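Long-range contacts in putative phosphosugar isomerase (Silicibacter pomeroyi DSS-3, PDB 3FJ1), which is of unproven function but probably binds a phosphorylated sugar through its paired SIS domains and may act as an isomerase or aminotransferase: residues C121-N126 / G134-T139; A47-G52 / A93-V98; Q29-V34 / L164-D169; I140-G145 / T153-T158; L88-A93 / R112-D117. All coordinates share one frame; numbering follows the deposited sequence. Where two conformers were deposited one is given.

Contact 1 of 5, residues C121-N126 / G134-T139; sequences CVALTN and GVSAHT
Ala123 and Thr139 lie side by side as a parallel pair, their CA atoms 4.7 Å apart, and Val122 pairs with His138 one residue earlier, where the edge strand 138-141 starts to run along strand 120-125. The backbones are closely joined here. Ala123 N gives a nearly straight bond to His138 O (2.9 Å), and His138 N donates to Cys121 O (3.1 Å). The amide of Ala137 adds a bent, weak bond to the same oxygen, so Cys121 O receives two successive amides just as the incoming loop becomes strand.

The side chains are tightest on the face that carries Ala123. Its methyl group lies 3.5 Å from Ser136 OG, which is itself bonded to Leu132 O. Farther along, Thr125 CG2 meets Thr139 CG2 at 3.5 Å, methyl against methyl. With chi1 at -176°, Thr125 directs OG1 away from its own N toward Ser99 O and Asp127 N, which leaves CG2 for Thr139.

Packing is slacker on the Val122 face, where Val122 CG2 and His138 CB approach to 4.3 Å, and the start of the second segment faces solvent: Ala137 is exposed and Val135 barely touches Cys121.

The pairing closes the beta-alpha-beta unit made of strand 120-125, helix 131-134 and strand 138-141. Strand 93-99 flanks the other edge of strand 120-125, helix 8-41 brings Val34 onto Val122 and His138, and helix 105-116 packs Thr111 and Ala114 against Cys121.

Contact 2 of 5, residues A47-G52 / A93-V98; sequences ATVARG and ALCLAV
Val49 and Cys95 meet diagonally across two neighbouring parallel strands at the heart of the Rossmann-like alpha-beta-alpha sandwich that characterises a SIS domain. Strands 45-49 and 93-99 lie next to each other in a sheet of order 2-1-3-4-5; the axes of segments 47-49 and 93-98 approach to 4.6 Å at 21°. The residues in register are Ala47 with Cys95, Thr48 with Leu96 and Val49 with Ala97, so Val49 and Cys95 are offset by two positions on the same face.

The torsions close that gap. Cys95 SG stands opposite its own N (chi1 178°) and leans forward along the strand, whereas Val49 CG2 leans back beside its own N; the two touch at 3.5 Å. Next to them the Val49 and Ala97 side chains stand abreast, CB to CB 4.3 Å. Met110, Thr111 and Ala114 of helix 105-116 cover this face.

On the other face Thr48 sets CG2 near Leu96 CB, and Ala50 stands beside Val98 with their CB atoms 4.4 Å apart; here Cys58 and Leu61 of helix 53-69 form the cover.

Four backbone bonds tie the strands, among them Leu96 N to Ala47 O at 2.8 Å and Val49 N to Leu96 O. Beyond Ala50 the chains diverge, and Arg51 extends to a salt bridge with Glu242 of the second subunit. A water bridges the opening gap: it accepts from Arg51 N at 2.9 Å and donates to Val98 O at 2.7 Å.

Contact 3 of 5, residues Q29-V34 / L164-D169; sequences QDVARV and LMLLAD
Val31 carries this helix pair, pressed against Met165, Leu166 and Asp169. The segment axes of helices 8-41 and 153-171 pass 8.7 Å apart at an angle of 47°.

Aliphatic packing dominates. Val31 CG1 sits over the backbone of the opposite helix, 3.6 Å from Leu166 CA and 3.9 Å from Met165 CB. Met165 is a selenomethionine, and a bend at its third torsion (67°) brings CE back to Val31 CG2 at 3.9 Å. One turn on, Val34 CG1 meets the end of Leu166, CD1, at 3.6 Å. Ile140 of strand 138-141 packs beneath Val31 and Leu166, placing both helices on the same face of the parallel sheet.

The polar element is Asp169, whose OD2 lies 3.4 Å from Val31 CG1 and 3.5 Å from Ala32 CA. These are contacts with hydrocarbon. Its other oxygen, OD1, forms a salt bridge with Arg177 of helix 174-181.

The chemistry is therefore that of a hydrophobic helix-helix seam. Its one carboxylate takes its strong partner from a third helix, and Arg177 probably favours the charged form of Asp169 at the border of the apolar patch.

Contact 4 of 5, residues I140-G145 / T153-T158; sequences IDIHAG and TKTFVT
Lys154 bends round Ala144 so that most of its side chain borders one carbonyl oxygen. Its CB packs on Ala144 CB at 4.1 Å, and CG then carries the chain outward. CD, still on the extended first part of the chain, already lies 3.3 Å from Ala144 O. A bend at the third torsion (-62°) keeps CE alongside that oxygen, at 3.1 Å, and brings NZ to it. NZ ends 3.0 Å from Ala144 O, in a weak hydrogen bond. The stronger ties of the ammonium group are a salt bridge to Glu15 of helix 8-41 and a bond to Pro146 O, so this lysine joins the loop after strand 138-141 to the long N-terminal helix.

One turn farther along the helix, Thr158 fills the space between Ile142 and Ala144. Its hydroxyl turns back to its own helix and donates to Lys154 O at 2.7 Å, from above the carbonyl plane; the same oxygen also accepts Thr158 N. With its proton given to Lys154 O, OG1 lies against carbon, 3.4 Å from Ile142 CD1 and from Ala144 CB. Thr158 CB comes within 3.2 Å of Ile142 O.

The loop itself is shaped by an Asx turn, in which Asp141 OD1 accepts His143 N, and it is tied to the end of the neighbouring strand 120-125 by Asn126, which bonds Ala144 N and Gly145 O. It thus carries the chain from edge strand 138-141 into helix 153-171, whose first turns are flanked by helix 8-41 at Val157, helix 53-69 at Phe156 and helix 308-326 at both.

Contact 5 of 5, residues L88-A93 / R112-D117; sequences LRLDRA and RNAGRD
Leu90 and Asp117 bring the two backbones together, CA to CA 5.4 Å, where the loop that leads through a type II turn (Leu90 to Ala93) into strand 93-99 passes the C-terminal end of helix 105-116. Leu90 N donates to Asp117 O at 3.0 Å, so the first residue beyond the helix still has its carbonyl engaged.

Asp117 supplies the main side-chain link. Its OD2 accepts Leu88 N at 3.0 Å in a nearly straight bond that arrives steeply, 64° out of the carboxylate plane. Arg116 NH2 reaches the same OD2 from the opposite face of that plane, on the syn side, while Arg116 NE holds OD1 at 2.9 Å. The guanidinium therefore grips its neighbour side-on, one nitrogen to each oxygen, with the carboxylate at its edge. Asn113 CG lies over the rim of one face of the guanidinium, 3.4 Å above the plane, and Asp85 takes Arg116 NH1, which further fixes the group's rotation.

Leu90 adds the apolar part: its CD1 rests on Ala114 CA at 3.6 Å and on Ala114 CB at 3.8 Å. The outer side of the loop meets the second subunit, where Arg89 pairs with Asp42, and Leu90 packs on Pro72, of that chain.

Three N-H donors meet the two oxygens of the buried Asp117 carboxylate, two of them on OD2; the adjacent Arg116 probably offsets the charge and favours the ionised form, while the Leu88 amide ties the carboxylate to the loop.

Contacts 1 and 2 are successive steps across one sheet, joined by Leu124 N to Ala97 O (2.8 Å). Contact 4 continues the edge strand of contact 1, where Ala123 O lies 2.7 Å from Ile140 N, and Ile140 also supports the helices of contact 3. Contact 5 shares Ala93 with contact 2 but lies at the far end of the domain, its centre about 26 Å from that of contact 4. In other SIS domains the sugar phosphate binds at the C-terminal ends of the sheet strands, so a site near residues 50-52 of contact 2, where Arg51 meets the second subunit, is probable but inferred.

Contact 1 of 5, residues C121-N126 / G134-T139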
# COMPACT_ATOMS: atom_id res chain seq x y z
N CYS A 121 -8.44 19.41 -9.16
CA CYS A 121 -8.95 18.02 -9.17
C CYS A 121 -9.35 17.54 -10.55
O CYS A 121 -10.16 18.20 -11.22
CB CYS A 121 -10.11 17.87 -8.18
SG CYS A 121 -9.61 18.38 -6.52
N VAL A 122 -8.77 16.42 -10.97
CA VAL A 122 -9.04 15.77 -12.24
C VAL A 122 -9.52 14.35 -11.96
O VAL A 122 -8.85 13.62 -11.21
CB VAL A 122 -7.76 15.70 -13.11
CG1 VAL A 122 -8.00 14.98 -14.44
CG2 VAL A 122 -7.19 17.11 -13.37
N ALA A 123 -10.67 13.98 -12.50
CA ALA A 123 -11.23 12.64 -12.31
C ALA A 123 -11.06 11.80 -13.56
O ALA A 123 -11.34 12.28 -14.66
CB ALA A 123 -12.71 12.71 -11.94
N LEU A 124 -10.58 10.56 -13.39
CA LEU A 124 -10.51 9.54 -14.43
C LEU A 124 -11.65 8.55 -14.08
O LEU A 124 -11.59 7.86 -13.06
CB LEU A 124 -9.17 8.82 -14.45
CG LEU A 124 -7.90 9.67 -14.61
CD1 LEU A 124 -6.65 8.79 -14.79
CD2 LEU A 124 -8.02 10.67 -15.73
N THR A 125 -12.69 8.53 -14.90
CA THR A 125 -13.91 7.78 -14.59
C THR A 125 -14.62 7.31 -15.85
O THR A 125 -14.42 7.90 -16.93
CB THR A 125 -14.88 8.63 -13.66
OG1 THR A 125 -16.03 7.87 -13.28
CG2 THR A 125 -15.34 9.91 -14.29
N ASN A 126 -15.41 6.24 -15.68
CA ASN A 126 -16.24 5.68 -16.77
C ASN A 126 -17.64 6.31 -16.79
O ASN A 126 -18.48 5.95 -17.63
CB ASN A 126 -16.33 4.15 -16.63
CG ASN A 126 -16.62 3.45 -17.95
OD1 ASN A 126 -16.23 3.91 -19.03
ND2 ASN A 126 -17.32 2.30 -17.86
N GLY A 134 -18.81 15.63 -10.58
CA GLY A 134 -19.38 16.86 -10.08
C GLY A 134 -18.56 17.63 -9.10
O GLY A 134 -18.80 18.83 -8.91
N VAL A 135 -17.60 16.97 -8.44
CA VAL A 135 -16.70 17.65 -7.50
C VAL A 135 -15.28 17.87 -8.07
O VAL A 135 -14.38 18.32 -7.34
CB VAL A 135 -16.65 16.93 -6.12
CG1 VAL A 135 -18.08 16.86 -5.48
CG2 VAL A 135 -15.99 15.55 -6.22
N SER A 136 -15.08 17.56 -9.35
CA SER A 136 -13.78 17.76 -9.99
C SER A 136 -13.76 18.96 -10.94
O SER A 136 -14.79 19.33 -11.47
CB SER A 136 -13.37 16.50 -10.73
OG SER A 136 -13.43 15.38 -9.84
N ALA A 137 -12.59 19.58 -11.10
CA ALA A 137 -12.41 20.68 -12.03
C ALA A 137 -12.47 20.17 -13.47
O ALA A 137 -12.96 20.87 -14.36
CB ALA A 137 -11.08 21.44 -11.76
N HIS A 138 -11.96 18.96 -13.69
CA HIS A 138 -11.97 18.33 -14.99
C HIS A 138 -12.28 16.85 -14.86
O HIS A 138 -11.87 16.21 -13.89
CB HIS A 138 -10.60 18.48 -15.65
CG HIS A 138 -10.18 19.90 -15.83
ND1 HIS A 138 -10.61 20.67 -16.88
CD2 HIS A 138 -9.38 20.69 -15.09
CE1 HIS A 138 -10.12 21.89 -16.77
NE2 HIS A 138 -9.38 21.93 -15.68
N THR A 139 -12.98 16.31 -15.86
CA THR A 139 -13.23 14.88 -15.90
C THR A 139 -12.74 14.31 -17.21
O THR A 139 -13.05 14.84 -18.29
CB THR A 139 -14.70 14.56 -15.73
OG1 THR A 139 -15.08 14.99 -14.42
CG2 THR A 139 -14.96 13.02 -15.90

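Contact 2 of 5, residues A47-G52 / A93-V98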
# COMPACT_ATOMS: atom_id res chain seq x y z
N ALA A 47 -1.50 14.36 -5.76
CA ALA A 47 -2.17 13.53 -4.77
C ALA A 47 -3.11 12.61 -5.51
O ALA A 47 -3.69 13.01 -6.51
CB ALA A 47 -2.95 14.36 -3.76
N THR A 48 -3.20 11.35 -5.11
CA THR A 48 -4.13 10.42 -5.74
C THR A 48 -5.21 10.02 -4.73
O THR A 48 -4.97 9.97 -3.51
CB THR A 48 -3.48 9.16 -6.34
OG1 THR A 48 -2.83 8.42 -5.29
CG2 THR A 48 -2.46 9.52 -7.49
N VAL A 49 -6.40 9.75 -5.26
CA VAL A 49 -7.57 9.36 -4.49
C VAL A 49 -8.25 8.18 -5.22
O VAL A 49 -8.72 8.32 -6.36
CB VAL A 49 -8.61 10.50 -4.32
CG1 VAL A 49 -9.79 10.06 -3.44
CG2 VAL A 49 -7.92 11.75 -3.75
N ALA A 50 -8.31 7.03 -4.57
CA ALA A 50 -8.84 5.84 -5.19
C ALA A 50 -8.97 4.69 -4.17
O ALA A 50 -8.37 4.72 -3.07
CB ALA A 50 -7.91 5.38 -6.37
N ARG A 51 -9.71 3.66 -4.57
CA ARG A 51 -9.82 2.42 -3.79
C ARG A 51 -9.86 1.22 -4.74
O ARG A 51 -10.10 1.38 -5.92
CB ARG A 51 -11.09 2.43 -2.94
CG ARG A 51 -12.32 2.70 -3.72
CD ARG A 51 -13.50 2.92 -2.83
NE ARG A 51 -14.03 1.68 -2.31
CZ ARG A 51 -14.85 0.87 -2.99
NH1 ARG A 51 -15.25 1.19 -4.22
NH2 ARG A 51 -15.32 -0.25 -2.43
N GLY A 52 -9.62 0.04 -4.19
CA GLY A 52 -9.66 -1.19 -4.99
C GLY A 52 -8.70 -1.20 -6.17
O GLY A 52 -7.56 -0.75 -6.07
N ALA A 93 -1.10 21.64 -5.96
CA ALA A 93 -1.19 20.20 -6.19
C ALA A 93 -2.19 19.87 -7.29
O ALA A 93 -3.19 20.58 -7.46
CB ALA A 93 -1.64 19.51 -4.90
N LEU A 94 -1.89 18.81 -8.03
CA LEU A 94 -2.86 18.13 -8.90
C LEU A 94 -3.44 17.04 -8.00
O LEU A 94 -2.68 16.27 -7.37
CB LEU A 94 -2.17 17.41 -10.06
CG LEU A 94 -2.95 16.33 -10.85
CD1 LEU A 94 -4.24 16.89 -11.50
CD2 LEU A 94 -2.13 15.68 -11.97
N CYS A 95 -4.75 16.94 -7.91
CA CYS A 95 -5.37 15.79 -7.25
C CYS A 95 -6.01 14.90 -8.33
O CYS A 95 -6.93 15.32 -9.03
CB CYS A 95 -6.40 16.20 -6.22
SG CYS A 95 -7.21 14.76 -5.44
N LEU A 96 -5.52 13.67 -8.46
CA LEU A 96 -6.00 12.76 -9.46
C LEU A 96 -6.89 11.70 -8.79
O LEU A 96 -6.40 10.93 -7.97
CB LEU A 96 -4.80 12.12 -10.14
CG LEU A 96 -5.10 11.32 -11.37
CD1 LEU A 96 -5.71 12.17 -12.50
CD2 LEU A 96 -3.79 10.66 -11.81
N ALA A 97 -8.18 11.71 -9.11
CA ALA A 97 -9.13 10.75 -8.54
C ALA A 97 -9.45 9.70 -9.61
O ALA A 97 -9.74 10.04 -10.75
CB ALA A 97 -10.39 11.45 -8.08
N VAL A 98 -9.40 8.42 -9.26
CA VAL A 98 -9.68 7.37 -10.26
C VAL A 98 -10.80 6.46 -9.72
O VAL A 98 -10.66 5.92 -8.64
CB VAL A 98 -8.43 6.56 -10.55
CG1 VAL A 98 -8.72 5.50 -11.61
CG2 VAL A 98 -7.26 7.50 -10.97
O HOH W 1 -11.58 4.38 -6.63

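Contact 3 of 5, residues Q29-V34 / L164-D169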
# COMPACT_ATOMS: atom_id res chain seq x y z
N GLN A 29 -9.02 14.96 -27.16
CA GLN A 29 -9.27 16.40 -26.97
C GLN A 29 -9.32 16.83 -25.50
O GLN A 29 -8.67 17.81 -25.10
CB GLN A 29 -10.56 16.80 -27.71
CG GLN A 29 -10.79 18.34 -27.72
CD GLN A 29 -11.97 18.78 -28.58
OE1 GLN A 29 -13.13 18.48 -28.28
NE2 GLN A 29 -11.67 19.53 -29.63
N ASP A 30 -10.11 16.13 -24.72
CA ASP A 30 -10.23 16.40 -23.31
C ASP A 30 -8.89 16.21 -22.59
O ASP A 30 -8.51 17.03 -21.73
CB ASP A 30 -11.31 15.55 -22.68
CG ASP A 30 -12.69 16.04 -23.05
OD1 ASP A 30 -12.78 17.04 -23.81
OD2 ASP A 30 -13.67 15.44 -22.58
N VAL A 31 -8.16 15.17 -22.97
CA VAL A 31 -6.87 14.97 -22.36
C VAL A 31 -5.92 16.13 -22.68
O VAL A 31 -5.24 16.63 -21.79
CB VAL A 31 -6.24 13.62 -22.76
CG1 VAL A 31 -4.79 13.58 -22.31
CG2 VAL A 31 -7.01 12.47 -22.14
N ALA A 32 -5.92 16.60 -23.93
CA ALA A 32 -5.00 17.65 -24.34
C ALA A 32 -5.32 18.95 -23.61
O ALA A 32 -4.41 19.70 -23.21
CB ALA A 32 -5.07 17.88 -25.84
N ARG A 33 -6.61 19.21 -23.45
CA ARG A 33 -7.07 20.41 -22.75
C ARG A 33 -6.65 20.40 -21.28
O ARG A 33 -6.15 21.42 -20.77
CB ARG A 33 -8.59 20.54 -22.87
CG ARG A 33 -9.04 21.02 -24.21
CD ARG A 33 -10.55 21.01 -24.31
NE ARG A 33 -10.96 21.58 -25.59
CZ ARG A 33 -12.21 21.63 -26.04
NH1 ARG A 33 -13.20 21.14 -25.32
NH2 ARG A 33 -12.47 22.17 -27.22
N VAL A 34 -6.80 19.26 -20.60
CA VAL A 34 -6.38 19.17 -19.20
C VAL A 34 -4.86 19.32 -19.10
O VAL A 34 -4.38 20.04 -18.24
CB VAL A 34 -6.83 17.87 -18.51
CG1 VAL A 34 -6.31 17.80 -17.08
CG2 VAL A 34 -8.39 17.76 -18.54
N LEU A 164 -1.91 7.89 -18.46
CA LEU A 164 -0.66 7.94 -19.24
C LEU A 164 -0.72 8.97 -20.37
O LEU A 164 0.28 9.65 -20.62
CB LEU A 164 -0.24 6.55 -19.75
CG LEU A 164 0.29 5.57 -18.68
CD1 LEU A 164 0.40 4.19 -19.32
CD2 LEU A 164 1.61 5.99 -17.94
N MSE A 165 -1.86 9.07 -21.05
CA MSE A 165 -2.09 10.08 -22.13
C MSE A 165 -1.93 11.48 -21.54
O MSE A 165 -1.27 12.33 -22.12
CB MSE A 165 -3.50 9.94 -22.71
CG MSE A 165 -3.70 8.73 -23.63
SE MSE A 165 -5.60 8.46 -24.01
CE MSE A 165 -6.05 10.05 -25.10
N LEU A 166 -2.47 11.69 -20.35
CA LEU A 166 -2.41 13.00 -19.70
C LEU A 166 -0.98 13.33 -19.39
O LEU A 166 -0.49 14.41 -19.72
CB LEU A 166 -3.27 13.00 -18.44
CG LEU A 166 -3.39 14.29 -17.62
CD1 LEU A 166 -4.01 15.43 -18.46
CD2 LEU A 166 -4.21 14.01 -16.32
N LEU A 167 -0.27 12.38 -18.77
CA LEU A 167 1.12 12.58 -18.42
C LEU A 167 2.01 12.80 -19.65
O LEU A 167 2.95 13.59 -19.61
CB LEU A 167 1.64 11.39 -17.60
CG LEU A 167 1.04 11.23 -16.21
CD1 LEU A 167 1.53 9.93 -15.55
CD2 LEU A 167 1.35 12.43 -15.38
N ALA A 168 1.71 12.09 -20.73
CA ALA A 168 2.49 12.19 -21.94
C ALA A 168 2.26 13.57 -22.60
O ALA A 168 3.22 14.17 -23.08
CB ALA A 168 2.13 11.06 -22.88
N ASP A 169 1.03 14.06 -22.60
CA ASP A 169 0.75 15.39 -23.18
C ASP A 169 1.38 16.47 -22.28
O ASP A 169 1.93 17.47 -22.75
CB ASP A 169 -0.76 15.67 -23.33
CG ASP A 169 -1.40 15.03 -24.58
OD1 ASP A 169 -0.67 14.55 -25.50
OD2 ASP A 169 -2.68 15.00 -24.64

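Contact 4 of 5, residues I140-G145 / T153-T158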
# COMPACT_ATOMS: atom_id res chain seq x y z
N ILE A 140 -11.96 13.25 -17.13
CA ILE A 140 -11.55 12.53 -18.31
C ILE A 140 -12.34 11.21 -18.34
O ILE A 140 -12.16 10.32 -17.48
CB ILE A 140 -10.03 12.26 -18.33
CG1 ILE A 140 -9.29 13.59 -18.46
CG2 ILE A 140 -9.68 11.31 -19.44
CD1 ILE A 140 -7.82 13.53 -18.17
N ASP A 141 -13.22 11.09 -19.33
CA ASP A 141 -13.98 9.87 -19.57
C ASP A 141 -13.00 8.80 -20.13
O ASP A 141 -12.36 9.00 -21.18
CB ASP A 141 -15.08 10.17 -20.57
CG ASP A 141 -16.05 9.02 -20.80
OD1 ASP A 141 -15.74 7.83 -20.56
OD2 ASP A 141 -17.16 9.34 -21.29
N ILE A 142 -12.89 7.68 -19.43
CA ILE A 142 -11.98 6.59 -19.83
C ILE A 142 -12.47 5.70 -21.00
O ILE A 142 -11.70 4.89 -21.54
CB ILE A 142 -11.57 5.72 -18.61
CG1 ILE A 142 -12.73 4.83 -18.09
CG2 ILE A 142 -10.95 6.66 -17.50
CD1 ILE A 142 -12.35 3.88 -16.94
N HIS A 143 -13.72 5.87 -21.40
CA HIS A 143 -14.26 5.12 -22.54
C HIS A 143 -14.08 3.60 -22.46
O HIS A 143 -13.75 2.94 -23.44
CB HIS A 143 -13.66 5.68 -23.86
CG HIS A 143 -14.06 7.09 -24.16
ND1 HIS A 143 -13.40 8.19 -23.64
CD2 HIS A 143 -15.07 7.59 -24.91
CE1 HIS A 143 -13.98 9.29 -24.07
NE2 HIS A 143 -14.99 8.95 -24.84
N ALA A 144 -14.31 3.04 -21.27
CA ALA A 144 -14.22 1.61 -21.03
C ALA A 144 -15.50 0.96 -21.52
O ALA A 144 -15.49 -0.22 -21.88
CB ALA A 144 -14.06 1.33 -19.55
N GLY A 145 -16.59 1.72 -21.54
CA GLY A 145 -17.92 1.18 -21.88
C GLY A 145 -18.45 0.37 -20.71
O GLY A 145 -17.85 0.32 -19.65
N THR A 153 -11.69 -5.60 -16.50
CA THR A 153 -10.40 -5.48 -17.14
C THR A 153 -10.30 -4.20 -17.98
O THR A 153 -9.24 -3.53 -18.05
CB THR A 153 -10.14 -6.75 -18.02
OG1 THR A 153 -11.18 -6.90 -18.99
CG2 THR A 153 -10.08 -8.06 -17.16
N LYS A 154 -11.39 -3.85 -18.64
CA LYS A 154 -11.39 -2.65 -19.46
C LYS A 154 -11.16 -1.40 -18.62
O LYS A 154 -10.43 -0.49 -19.02
CB LYS A 154 -12.72 -2.52 -20.20
CG LYS A 154 -12.93 -3.57 -21.24
CD LYS A 154 -14.17 -3.29 -22.11
CE LYS A 154 -15.50 -3.28 -21.35
NZ LYS A 154 -16.61 -2.93 -22.31
N THR A 155 -11.84 -1.35 -17.49
CA THR A 155 -11.71 -0.23 -16.57
C THR A 155 -10.26 -0.06 -16.13
O THR A 155 -9.74 1.05 -16.12
CB THR A 155 -12.65 -0.40 -15.36
OG1 THR A 155 -14.00 -0.19 -15.78
CG2 THR A 155 -12.32 0.62 -14.26
N PHE A 156 -9.61 -1.15 -15.72
CA PHE A 156 -8.18 -1.03 -15.34
C PHE A 156 -7.31 -0.48 -16.49
O PHE A 156 -6.57 0.50 -16.32
CB PHE A 156 -7.62 -2.37 -14.87
CG PHE A 156 -6.20 -2.25 -14.41
CD1 PHE A 156 -5.92 -1.90 -13.11
CD2 PHE A 156 -5.14 -2.35 -15.30
CE1 PHE A 156 -4.62 -1.75 -12.67
CE2 PHE A 156 -3.81 -2.20 -14.87
CZ PHE A 156 -3.55 -1.87 -13.54
N VAL A 157 -7.40 -1.11 -17.65
CA VAL A 157 -6.56 -0.75 -18.80
C VAL A 157 -6.81 0.67 -19.26
O VAL A 157 -5.87 1.44 -19.36
CB VAL A 157 -6.66 -1.77 -19.96
CG1 VAL A 157 -5.89 -1.28 -21.17
CG2 VAL A 157 -6.12 -3.15 -19.50
N THR A 158 -8.07 1.03 -19.50
CA THR A 158 -8.42 2.38 -19.96
C THR A 158 -8.13 3.48 -18.93
O THR A 158 -7.73 4.58 -19.30
CB THR A 158 -9.88 2.49 -20.45
OG1 THR A 158 -10.79 2.16 -19.39
CG2 THR A 158 -10.13 1.59 -21.68

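Contact 5 of 5, residues L88-A93 / R112-D117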
# COMPACT_ATOMS: atom_id res chain seq x y z
N LEU A 88 -6.09 20.07 4.60
CA LEU A 88 -4.77 19.81 4.03
C LEU A 88 -4.26 21.03 3.25
O LEU A 88 -5.04 21.90 2.85
CB LEU A 88 -4.80 18.57 3.11
CG LEU A 88 -5.18 17.23 3.79
CD1 LEU A 88 -5.05 16.10 2.82
CD2 LEU A 88 -4.29 16.98 4.99
N ARG A 89 -2.95 21.11 3.11
CA ARG A 89 -2.30 22.15 2.33
C ARG A 89 -2.06 21.58 0.95
O ARG A 89 -1.08 20.87 0.72
CB ARG A 89 -1.01 22.59 3.01
CG ARG A 89 -1.33 23.24 4.33
CD ARG A 89 -0.15 23.41 5.26
NE ARG A 89 0.96 24.13 4.64
CZ ARG A 89 1.97 24.68 5.31
NH1 ARG A 89 2.00 24.66 6.64
NH2 ARG A 89 2.93 25.30 4.65
N LEU A 90 -3.00 21.86 0.03
CA LEU A 90 -2.94 21.30 -1.32
C LEU A 90 -2.86 22.34 -2.46
O LEU A 90 -3.08 21.99 -3.63
CB LEU A 90 -4.11 20.33 -1.53
CG LEU A 90 -4.10 19.08 -0.64
CD1 LEU A 90 -5.39 18.26 -0.82
CD2 LEU A 90 -2.89 18.24 -0.96
N ASP A 91 -2.52 23.59 -2.13
CA ASP A 91 -2.30 24.61 -3.14
C ASP A 91 -1.13 24.07 -3.99
O ASP A 91 -0.24 23.40 -3.47
CB ASP A 91 -1.90 25.95 -2.48
CG ASP A 91 -3.01 26.56 -1.60
OD1 ASP A 91 -4.23 26.49 -1.91
OD2 ASP A 91 -2.65 27.17 -0.57
N ARG A 92 -1.10 24.34 -5.28
CA ARG A 92 0.01 23.83 -6.11
C ARG A 92 -0.02 22.32 -6.35
O ARG A 92 0.95 21.77 -6.89
CB ARG A 92 1.40 24.17 -5.51
CG ARG A 92 1.65 25.63 -5.14
CD ARG A 92 1.70 26.54 -6.34
NE ARG A 92 1.92 27.93 -5.95
CZ ARG A 92 1.80 28.98 -6.75
NH1 ARG A 92 1.45 28.83 -8.03
NH2 ARG A 92 2.02 30.20 -6.27
N ALA A 93 -1.10 21.64 -5.96
CA ALA A 93 -1.19 20.20 -6.19
C ALA A 93 -2.19 19.87 -7.29
O ALA A 93 -3.19 20.58 -7.46
CB ALA A 93 -1.64 19.51 -4.90
N ARG A 112 -13.50 16.18 -3.12
CA ARG A 112 -14.14 17.46 -2.82
C ARG A 112 -13.27 18.30 -1.88
O ARG A 112 -13.04 19.49 -2.12
CB ARG A 112 -15.54 17.24 -2.19
CG ARG A 112 -16.25 18.54 -1.82
CD ARG A 112 -17.69 18.32 -1.31
NE ARG A 112 -17.73 17.60 -0.03
CZ ARG A 112 -18.23 16.37 0.15
NH1 ARG A 112 -18.77 15.67 -0.85
NH2 ARG A 112 -18.18 15.82 1.38
N ASN A 113 -12.77 17.67 -0.82
CA ASN A 113 -11.92 18.34 0.17
C ASN A 113 -10.62 18.81 -0.44
O ASN A 113 -10.10 19.89 -0.11
CB ASN A 113 -11.65 17.44 1.39
CG ASN A 113 -12.80 17.47 2.42
OD1 ASN A 113 -13.94 17.88 2.10
ND2 ASN A 113 -12.52 17.01 3.65
N ALA A 114 -10.05 17.97 -1.31
CA ALA A 114 -8.81 18.33 -1.99
C ALA A 114 -8.97 19.68 -2.73
O ALA A 114 -8.10 20.54 -2.64
CB ALA A 114 -8.39 17.24 -2.95
N GLY A 115 -10.07 19.82 -3.48
CA GLY A 115 -10.42 21.06 -4.20
C GLY A 115 -10.60 22.23 -3.24
O GLY A 115 -10.04 23.30 -3.44
N ARG A 116 -11.37 22.01 -2.18
CA ARG A 116 -11.56 23.00 -1.14
C ARG A 116 -10.20 23.48 -0.61
O ARG A 116 -9.99 24.67 -0.36
CB ARG A 116 -12.38 22.38 0.01
CG ARG A 116 -12.66 23.31 1.24
CD ARG A 116 -13.04 22.51 2.47
NE ARG A 116 -11.94 21.70 3.00
CZ ARG A 116 -12.07 20.76 3.93
NH1 ARG A 116 -13.26 20.51 4.45
NH2 ARG A 116 -11.03 20.06 4.34
N ASP A 117 -9.27 22.54 -0.45
CA ASP A 117 -7.94 22.82 0.10
C ASP A 117 -6.84 23.21 -0.90
O ASP A 117 -5.64 23.22 -0.55
CB ASP A 117 -7.53 21.65 0.97
CG ASP A 117 -8.44 21.47 2.17
OD1 ASP A 117 -9.19 22.41 2.51
OD2 ASP A 117 -8.42 20.36 2.77